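PDB 3SUM: cerato-platanin-like protein from Moniliophthora perniciosa, which is of uncertain function but belongs to the cerato-platanins, a family of small secreted fungal proteins that probably act at the interface between fungus and plant host. Local coordinates for residues C60-K65 and V75-R80; I5-K10 and G89-V94. One frame throughout, in Å; residues are numbered along the deposited sequence.

The chain enters the sheet with strand 4-7, and contact 2 closes a long loop when residues 89-94, at the end of strand 86-89 and the start of helix 91-97, come back to lie beside it. Contact 1 falls wholly within that loop: residues 60-65 and 75-80 close a much shorter one, the hairpin of strands 63-68 and 71-79. The two contacts therefore nest and do not cross. Both reach the same mixed sheet, their centres about 13 Å apart, and they touch directly: Asp79 OD2 forms a salt bridge with Lys10 NZ at 2.8 Å, and Val75 CG1 packs on Leu93 CD1, joining the hairpin to the N-terminal segment and the helix.

Contact 1. Residues C60-K65 and V75-R80; sequences CGSCWK and VTVVDR
Cys60 brings its SG to 3.3 Å from NE of Arg80, whose guanidinium lays one face over Cys60 CA. That sulfur is bound to Cys23 in a disulfide, while the guanidinium is held by the carbonyls of Thr58 and Ala53. Replacing Arg80 with an alanine would probably leave those two carbonyls without their donors and Cys60 without the flat group packed beside its CA and SG. Gly61 follows with a positive phi of 81°, a backbone shape in which a CB would collide with the carbonyl O of Cys60, so glycine fits; its N donates to Val77 O at 2.7 Å. Ser62 O in turn accepts from Val77 N. Its OG, placed between backbone N and carbonyl carbon (chi1 50°), lies in the plane of the Trp64 indole and accepts from NE1 at 2.9 Å, which helps fix the ring's rotation; OG also makes a hydrogen bond with Glu59 O. Cys63 faces Thr76 as a non-hydrogen-bonded pair. In the hydrogen-bonded pair, Trp64 N donates to Val75 O and Val75 N to Trp64 O, each at 2.8 Å. The Trp64 side chain runs alongside Val77, CD1 reaching CG2 at 3.8 Å, so the beta-branched valine fills the space beside the buried indole. This is an antiparallel beta hairpin within the double-psi beta-barrel of the cerato-platanin fold, with one disulfide at the start of its first strand (Cys63-Cys125) and another, Cys60-Cys23, in the loop leading into it.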
loop_
_atom_site.group_PDB
_atom_site.type_symbol
_atom_site.label_atom_id
_atom_site.label_comp_id
_atom_site.label_asym_id
_atom_site.label_seq_id
_atom_site.Cartn_x
_atom_site.Cartn_y
_atom_site.Cartn_z
ATOM N N CYS A 60 1.772 5.088 9.579
ATOM C CA CYS A 60 0.834 3.989 9.524
ATOM C C CYS A 60 -0.462 4.507 8.945
ATOM O O CYS A 60 -0.975 5.513 9.380
ATOM C CB CYS A 60 0.587 3.403 10.904
ATOM S SG CYS A 60 1.929 2.207 11.230
ATOM N N GLY A 61 -0.998 3.794 7.977
ATOM C CA GLY A 61 -2.270 4.221 7.393
ATOM C C GLY A 61 -2.138 5.310 6.363
ATOM O O GLY A 61 -3.154 5.659 5.732
ATOM N N SER A 62 -0.928 5.791 6.063
ATOM C CA SER A 62 -0.866 6.889 5.082
ATOM C C SER A 62 -1.093 6.346 3.686
ATOM O O SER A 62 -0.947 5.155 3.433
ATOM C CB SER A 62 0.454 7.660 5.096
ATOM O OG SER A 62 1.555 6.763 5.035
ATOM N N CYS A 63 -1.337 7.269 2.787
ATOM C CA CYS A 63 -1.694 6.892 1.390
ATOM C C CYS A 63 -0.617 7.414 0.528
ATOM O O CYS A 63 -0.279 8.601 0.634
ATOM C CB CYS A 63 -2.974 7.579 1.081
ATOM S SG CYS A 63 -3.575 7.083 -0.570
ATOM N N TRP A 64 -0.073 6.583 -0.372
ATOM C CA TRP A 64 1.069 6.991 -1.187
ATOM C C TRP A 64 0.789 6.706 -2.642
ATOM O O TRP A 64 0.231 5.691 -2.970
ATOM C CB TRP A 64 2.336 6.222 -0.799
ATOM C CG TRP A 64 2.873 6.769 0.467
ATOM C CD1 TRP A 64 2.299 6.678 1.658
ATOM C CD2 TRP A 64 4.084 7.509 0.634
ATOM N NE1 TRP A 64 3.051 7.334 2.583
ATOM C CE2 TRP A 64 4.148 7.876 1.972
ATOM C CE3 TRP A 64 5.130 7.879 -0.241
ATOM C CZ2 TRP A 64 5.232 8.609 2.528
ATOM C CZ3 TRP A 64 6.229 8.642 0.306
ATOM C CH2 TRP A 64 6.267 8.975 1.684
ATOM N N LYS A 65 1.138 7.652 -3.488
ATOM C CA LYS A 65 1.020 7.395 -4.895
ATOM C C LYS A 65 2.355 6.883 -5.400
ATOM O O LYS A 65 3.396 7.534 -5.216
ATOM C CB LYS A 65 0.703 8.714 -5.617
ATOM C CG LYS A 65 0.422 8.339 -7.094
ATOM C CD LYS A 65 0.015 9.572 -7.894
ATOM C CE LYS A 65 1.170 10.144 -8.674
ATOM N NZ LYS A 65 0.634 11.111 -9.716
ATOM N N VAL A 75 -1.513 3.492 -2.624
ATOM C CA VAL A 75 -1.345 2.399 -1.699
ATOM C C VAL A 75 -1.452 2.869 -0.251
ATOM O O VAL A 75 -1.107 3.974 0.026
ATOM C CB VAL A 75 0.007 1.671 -1.927
ATOM C CG1 VAL A 75 0.148 1.198 -3.397
ATOM C CG2 VAL A 75 1.228 2.569 -1.643
ATOM N N THR A 76 -1.953 1.980 0.659
ATOM C CA THR A 76 -2.041 2.321 2.022
ATOM C C THR A 76 -0.890 1.650 2.714
ATOM O O THR A 76 -0.640 0.463 2.515
ATOM C CB THR A 76 -3.364 1.804 2.570
ATOM O OG1 THR A 76 -4.394 2.388 1.771
ATOM C CG2 THR A 76 -3.597 2.298 4.039
ATOM N N VAL A 77 -0.201 2.393 3.598
ATOM C CA VAL A 77 0.796 1.765 4.385
ATOM C C VAL A 77 0.131 1.012 5.548
ATOM O O VAL A 77 -0.553 1.622 6.364
ATOM C CB VAL A 77 1.784 2.878 4.947
ATOM C CG1 VAL A 77 2.823 2.234 5.978
ATOM C CG2 VAL A 77 2.577 3.551 3.766
ATOM N N VAL A 78 0.377 -0.303 5.658
ATOM C CA VAL A 78 -0.313 -1.126 6.616
ATOM C C VAL A 78 0.666 -1.915 7.482
ATOM O O VAL A 78 0.259 -2.611 8.414
ATOM C CB VAL A 78 -1.263 -2.136 5.937
ATOM C CG1 VAL A 78 -2.377 -1.386 5.043
ATOM C CG2 VAL A 78 -0.471 -3.248 5.129
ATOM N N ASP A 79 1.961 -1.776 7.200
ATOM C CA ASP A 79 2.933 -2.567 7.991
ATOM C C ASP A 79 4.296 -1.892 7.838
ATOM O O ASP A 79 4.408 -0.867 7.135
ATOM C CB ASP A 79 2.917 -3.980 7.373
ATOM C CG ASP A 79 3.607 -5.037 8.244
ATOM O OD1 ASP A 79 4.001 -4.754 9.404
ATOM O OD2 ASP A 79 3.750 -6.136 7.696
ATOM N N ARG A 80 5.340 -2.439 8.427
ATOM C CA ARG A 80 6.626 -1.763 8.412
ATOM C C ARG A 80 7.622 -2.712 7.789
ATOM O O ARG A 80 7.487 -3.916 7.955
ATOM C CB ARG A 80 7.148 -1.416 9.865
ATOM C CG ARG A 80 6.961 0.102 10.277
ATOM C CD ARG A 80 5.464 0.478 9.982
ATOM N NE ARG A 80 5.152 1.807 10.516
ATOM C CZ ARG A 80 5.213 2.899 9.785
ATOM N NH1 ARG A 80 5.582 2.806 8.531
ATOM N NH2 ARG A 80 4.901 4.064 10.319
#

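Contact 2. Residues I5-K10 and G89-V94; sequences IKWDDK and GGTDLV
Ile5 and Val94 meet tip to tip, CD1 against CG2 at 3.7 Å, in the close-packed part of the contact. Val94 comes from the first turn of helix 91-97 and also sets its CB 3.6 Å from CB of Trp7, the two side chains crossing at about a right angle. Beside these side chains the backbones pair in parallel, Trp7 with Gly89: Gly89 N donates to Lys6 O at 2.7 Å, and Asp8 N returns a bond to Gly89 O. Glycine suits this place, because a CB on Gly89 would clash with Leu93 CD2 and press on Ile5 CD1. With CG between its backbone N and carbonyl carbon (chi1 61°), Trp7 turns its indole toward Thr91, whose CG2 lies 3.7 Å above one face, displaced from the middle of the six-membered ring, a CH-pi contact. Toward Asp9, which is exposed, the fit is looser and water-mediated. One water spans the two segments, donating to Asp9 OD1 and also hydrogen-bonded to Thr91 OG1. The CB of Asp8 is directed away from 89-94, and its OD1 accepts from Lys10 N at 2.8 Å, forming an Asx turn that bends the chain beyond the strand. In the sheet, strand 4-7 lies between strands 111-113 and 86-89; Gly90 occupies the N-cap position of helix 91-97, its O accepting from Val94 N, Leu93 packs on strand 71-79, and Trp7 NE1 is hydrogen-bonded to Tyr107 O of helix 105-109.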
loop_
_atom_site.group_PDB
_atom_site.type_symbol
_atom_site.label_atom_id
_atom_site.label_comp_id
_atom_site.label_asym_id
_atom_site.label_seq_id
_atom_site.Cartn_x
_atom_site.Cartn_y
_atom_site.Cartn_z
ATOM N N ILE A 5 10.231 -1.310 -4.822
ATOM C CA ILE A 5 9.079 -2.029 -4.336
ATOM C C ILE A 5 9.360 -3.537 -4.569
ATOM O O ILE A 5 9.972 -3.926 -5.583
ATOM C CB ILE A 5 7.808 -1.602 -5.044
ATOM C CG1 ILE A 5 6.585 -2.292 -4.364
ATOM C CG2 ILE A 5 7.932 -1.784 -6.623
ATOM C CD1 ILE A 5 5.356 -1.510 -4.414
ATOM N N LYS A 6 8.930 -4.351 -3.646
ATOM C CA LYS A 6 9.034 -5.795 -3.747
ATOM C C LYS A 6 7.622 -6.250 -3.429
ATOM O O LYS A 6 6.797 -5.475 -2.978
ATOM C CB LYS A 6 9.957 -6.325 -2.626
ATOM C CG LYS A 6 11.448 -5.961 -2.951
ATOM C CD LYS A 6 12.303 -6.254 -1.656
ATOM C CE LYS A 6 13.761 -5.766 -1.751
ATOM N NZ LYS A 6 14.462 -6.585 -2.837
ATOM N N TRP A 7 7.338 -7.498 -3.740
ATOM C CA TRP A 7 6.030 -7.987 -3.494
ATOM C C TRP A 7 6.070 -9.123 -2.485
ATOM O O TRP A 7 7.064 -9.836 -2.331
ATOM C CB TRP A 7 5.320 -8.367 -4.812
ATOM C CG TRP A 7 5.985 -9.452 -5.643
ATOM C CD1 TRP A 7 6.810 -9.269 -6.695
ATOM C CD2 TRP A 7 5.832 -10.853 -5.484
ATOM N NE1 TRP A 7 7.173 -10.479 -7.208
ATOM C CE2 TRP A 7 6.617 -11.470 -6.449
ATOM C CE3 TRP A 7 5.125 -11.653 -4.563
ATOM C CZ2 TRP A 7 6.700 -12.887 -6.589
ATOM C CZ3 TRP A 7 5.186 -13.045 -4.704
ATOM C CH2 TRP A 7 5.981 -13.653 -5.694
ATOM N N ASP A 8 4.922 -9.313 -1.868
ATOM C CA ASP A 8 4.739 -10.291 -0.793
ATOM C C ASP A 8 3.245 -10.506 -0.701
ATOM O O ASP A 8 2.464 -9.577 -0.495
ATOM C CB ASP A 8 5.260 -9.717 0.555
ATOM C CG ASP A 8 5.238 -10.710 1.731
ATOM O OD1 ASP A 8 4.493 -11.664 1.760
ATOM O OD2 ASP A 8 5.912 -10.411 2.746
ATOM N N ASP A 9 2.888 -11.781 -0.723
ATOM C CA ASP A 9 1.538 -12.254 -0.615
ATOM C C ASP A 9 0.868 -11.821 0.662
ATOM O O ASP A 9 -0.353 -11.640 0.686
ATOM C CB ASP A 9 1.603 -13.795 -0.644
ATOM C CG ASP A 9 0.218 -14.443 -0.628
ATOM O OD1 ASP A 9 -0.392 -14.468 -1.726
ATOM O OD2 ASP A 9 -0.208 -14.932 0.454
ATOM N N LYS A 10 1.652 -11.580 1.733
ATOM C CA LYS A 10 1.060 -11.135 2.998
ATOM C C LYS A 10 0.046 -10.001 2.820
ATOM O O LYS A 10 -1.003 -9.940 3.449
ATOM C CB LYS A 10 2.181 -10.606 3.964
ATOM C CG LYS A 10 1.606 -10.194 5.309
ATOM C CD LYS A 10 2.785 -9.769 6.284
ATOM C CE LYS A 10 2.305 -9.385 7.688
ATOM N NZ LYS A 10 3.407 -8.715 8.609
ATOM N N GLY A 89 4.756 -4.603 -1.419
ATOM C CA GLY A 89 3.332 -4.491 -1.642
ATOM C C GLY A 89 2.724 -5.854 -1.963
ATOM O O GLY A 89 3.402 -6.845 -2.217
ATOM N N GLY A 90 1.417 -5.891 -1.952
ATOM C CA GLY A 90 0.687 -7.084 -2.317
ATOM C C GLY A 90 1.058 -7.474 -3.702
ATOM O O GLY A 90 1.339 -6.642 -4.533
ATOM N N THR A 91 0.993 -8.758 -3.966
ATOM C CA THR A 91 1.383 -9.299 -5.250
ATOM C C THR A 91 0.680 -8.658 -6.478
ATOM O O THR A 91 1.341 -8.245 -7.452
ATOM C CB THR A 91 1.146 -10.803 -5.192
ATOM O OG1 THR A 91 1.632 -11.279 -3.914
ATOM C CG2 THR A 91 1.802 -11.499 -6.333
ATOM N N ASP A 92 -0.629 -8.604 -6.455
ATOM C CA ASP A 92 -1.374 -8.107 -7.609
ATOM C C ASP A 92 -1.104 -6.608 -7.778
ATOM O O ASP A 92 -0.932 -6.075 -8.873
ATOM C CB ASP A 92 -2.865 -8.221 -7.256
ATOM C CG ASP A 92 -3.381 -9.703 -7.202
ATOM O OD1 ASP A 92 -2.661 -10.595 -7.572
ATOM O OD2 ASP A 92 -4.540 -9.878 -6.761
ATOM N N LEU A 93 -1.083 -5.891 -6.660
ATOM C CA LEU A 93 -0.714 -4.466 -6.733
ATOM C C LEU A 93 0.596 -4.290 -7.496
ATOM O O LEU A 93 0.721 -3.480 -8.423
ATOM C CB LEU A 93 -0.611 -3.912 -5.297
ATOM C CG LEU A 93 0.258 -2.681 -5.087
ATOM C CD1 LEU A 93 -0.500 -1.475 -5.722
ATOM C CD2 LEU A 93 0.549 -2.432 -3.618
ATOM N N VAL A 94 1.631 -5.033 -7.093
ATOM C CA VAL A 94 2.916 -4.869 -7.654
ATOM C C VAL A 94 2.993 -5.313 -9.076
ATOM O O VAL A 94 3.522 -4.599 -9.951
ATOM C CB VAL A 94 4.031 -5.568 -6.746
ATOM C CG1 VAL A 94 5.378 -5.461 -7.418
ATOM C CG2 VAL A 94 4.018 -4.881 -5.348
HETATM O O HOH W 1 0.771 -13.716 -3.773
#